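Local coordinates for protein putative phosphohydrolase (Shewanella amazonensis, PDB 3M1T) that is of unknown function but, as a putative phosphohydrolase carrying an HDOD domain related to HD-type phosphodiesterases, may act in signal transduction, at residues 129-134 with 215-220. Sequence-based numbering, arbitrary orientation.
Sequences EEAFTC and AGMLAM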
loop_
_atom_site.group_PDB
_atom_site.type_symbol
_atom_site.label_atom_id
_atom_site.label_comp_id
_atom_site.label_asym_id
_atom_site.label_seq_id
_atom_site.Cartn_x
_atom_site.Cartn_y
_atom_site.Cartn_z
ATOM N N GLU A 129 2.727 8.805 7.818
ATOM C CA GLU A 129 1.942 8.936 6.594
ATOM C C GLU A 129 2.690 8.368 5.382
ATOM O O GLU A 129 2.072 7.831 4.459
ATOM C CB GLU A 129 1.518 10.372 6.375
ATOM C CG GLU A 129 0.397 10.828 7.363
ATOM C CD GLU A 129 0.870 11.020 8.799
ATOM O OE1 GLU A 129 2.098 11.164 8.999
ATOM O OE2 GLU A 129 0.001 11.035 9.717
ATOM N N GLU A 130 4.022 8.422 5.374
ATOM C CA GLU A 130 4.774 7.800 4.316
ATOM C C GLU A 130 4.592 6.278 4.335
ATOM O O GLU A 130 4.421 5.620 3.294
ATOM C CB GLU A 130 6.276 8.180 4.430
ATOM C CG GLU A 130 7.140 7.478 3.453
ATOM C CD GLU A 130 8.616 7.510 3.877
ATOM O OE1 GLU A 130 9.019 7.002 4.982
ATOM O OE2 GLU A 130 9.349 8.050 3.068
ATOM N N ALA A 131 4.635 5.686 5.536
ATOM C CA ALA A 131 4.463 4.246 5.651
ATOM C C ALA A 131 3.060 3.822 5.270
ATOM O O ALA A 131 2.867 2.808 4.614
ATOM C CB ALA A 131 4.795 3.789 7.101
ATOM N N PHE A 132 2.078 4.619 5.660
ATOM C CA PHE A 132 0.691 4.325 5.263
ATOM C C PHE A 132 0.596 4.292 3.715
ATOM O O PHE A 132 0.024 3.360 3.113
ATOM C CB PHE A 132 -0.283 5.360 5.849
ATOM C CG PHE A 132 -1.721 5.035 5.569
ATOM C CD1 PHE A 132 -2.319 5.394 4.381
ATOM C CD2 PHE A 132 -2.470 4.352 6.517
ATOM C CE1 PHE A 132 -3.671 5.041 4.131
ATOM C CE2 PHE A 132 -3.828 4.030 6.296
ATOM C CZ PHE A 132 -4.403 4.360 5.098
ATOM N N THR A 133 1.195 5.292 3.068
ATOM C CA THR A 133 1.124 5.348 1.626
ATOM C C THR A 133 1.814 4.189 0.955
ATOM O O THR A 133 1.347 3.653 -0.039
ATOM C CB THR A 133 1.644 6.735 1.106
ATOM O OG1 THR A 133 0.790 7.751 1.622
ATOM C CG2 THR A 133 1.632 6.818 -0.425
ATOM N N CYS A 134 2.954 3.788 1.494
ATOM C CA CYS A 134 3.649 2.630 1.007
ATOM C C CYS A 134 2.730 1.391 1.077
ATOM O O CYS A 134 2.667 0.640 0.129
ATOM C CB CYS A 134 4.932 2.445 1.809
ATOM S SG CYS A 134 6.137 1.355 0.998
ATOM N N ALA A 215 10.584 -1.143 3.301
ATOM C CA ALA A 215 10.469 -2.515 2.858
ATOM C C ALA A 215 10.365 -3.448 4.065
ATOM O O ALA A 215 9.578 -4.363 4.011
ATOM C CB ALA A 215 11.648 -2.937 1.970
ATOM N N GLY A 216 11.126 -3.154 5.094
ATOM C CA GLY A 216 11.072 -3.967 6.333
ATOM C C GLY A 216 9.704 -3.862 6.966
ATOM O O GLY A 216 9.127 -4.867 7.434
HETATM N N MSE A 217 9.185 -2.637 7.028
HETATM C CA MSE A 217 7.811 -2.421 7.558
HETATM C C MSE A 217 6.794 -3.192 6.752
HETATM O O MSE A 217 5.859 -3.826 7.317
HETATM C CB MSE A 217 7.424 -0.926 7.565
HETATM C CG MSE A 217 8.137 -0.102 8.637
HETATM SE SE MSE A 217 7.626 1.714 8.591
HETATM C CE MSE A 217 9.250 2.539 7.933
ATOM N N LEU A 218 6.864 -3.104 5.406
ATOM C CA LEU A 218 5.944 -3.845 4.574
ATOM C C LEU A 218 6.034 -5.338 4.857
ATOM O O LEU A 218 5.004 -6.033 5.025
ATOM C CB LEU A 218 6.121 -3.610 3.073
ATOM C CG LEU A 218 5.600 -2.328 2.501
ATOM C CD1 LEU A 218 6.039 -2.323 1.015
ATOM C CD2 LEU A 218 4.066 -2.210 2.695
ATOM N N ALA A 219 7.251 -5.843 4.922
ATOM C CA ALA A 219 7.426 -7.297 5.144
ATOM C C ALA A 219 6.740 -7.738 6.448
ATOM O O ALA A 219 6.005 -8.750 6.482
ATOM C CB ALA A 219 8.887 -7.648 5.148
HETATM N N MSE A 220 6.978 -6.968 7.496
HETATM C CA MSE A 220 6.425 -7.238 8.816
HETATM C C MSE A 220 4.900 -7.119 8.824
HETATM O O MSE A 220 4.168 -8.026 9.246
HETATM C CB MSE A 220 7.073 -6.339 9.846
HETATM C CG MSE A 220 6.446 -6.466 11.227
HETATM SE SE MSE A 220 7.757 -5.991 12.566
HETATM C CE MSE A 220 6.798 -6.706 14.141
#
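C134 and L218 meet side chain to side chain, the thiol SG of C134 lying 3.7 Å from the methyl CD1 of L218 and 4.0 Å from its branch carbon CG. The sulfur stands anti to its own backbone N (chi1 -162°), which carries it out from helix 128-137 to the leucine fork. The other methyl, CD2, approaches the C134 main chain, 4.1 Å from the carbonyl O, so one methyl meets the side chain and the other the backbone of C134. Leucine suits this place because its fork at CG serves both; an alanine here would probably open a gap beside the C134 sulfur, taking away the CD1 methyl packed on it. A second contact runs alongside: the selenium of M217, a selenomethionine, rests 3.8 Å from CB of A131. The M217 chain runs extended through chi2 (180°), which carries the selenium to the alanine methyl, and the small alanine leaves room for it. No hydrogen bond crosses between the segments, which hold together by apolar packing. Further out, L195 of helix 193-200 also touches C134, while A121 and L124 of helix 103-124 back A131 and M217 respectively; L218 further touches H138, just beyond helix 128-137. The contact is thus plain buried helix-helix packing, joining helix 128-137 to helix 213-227 in the interior of this all-helical, HDOD-family protein.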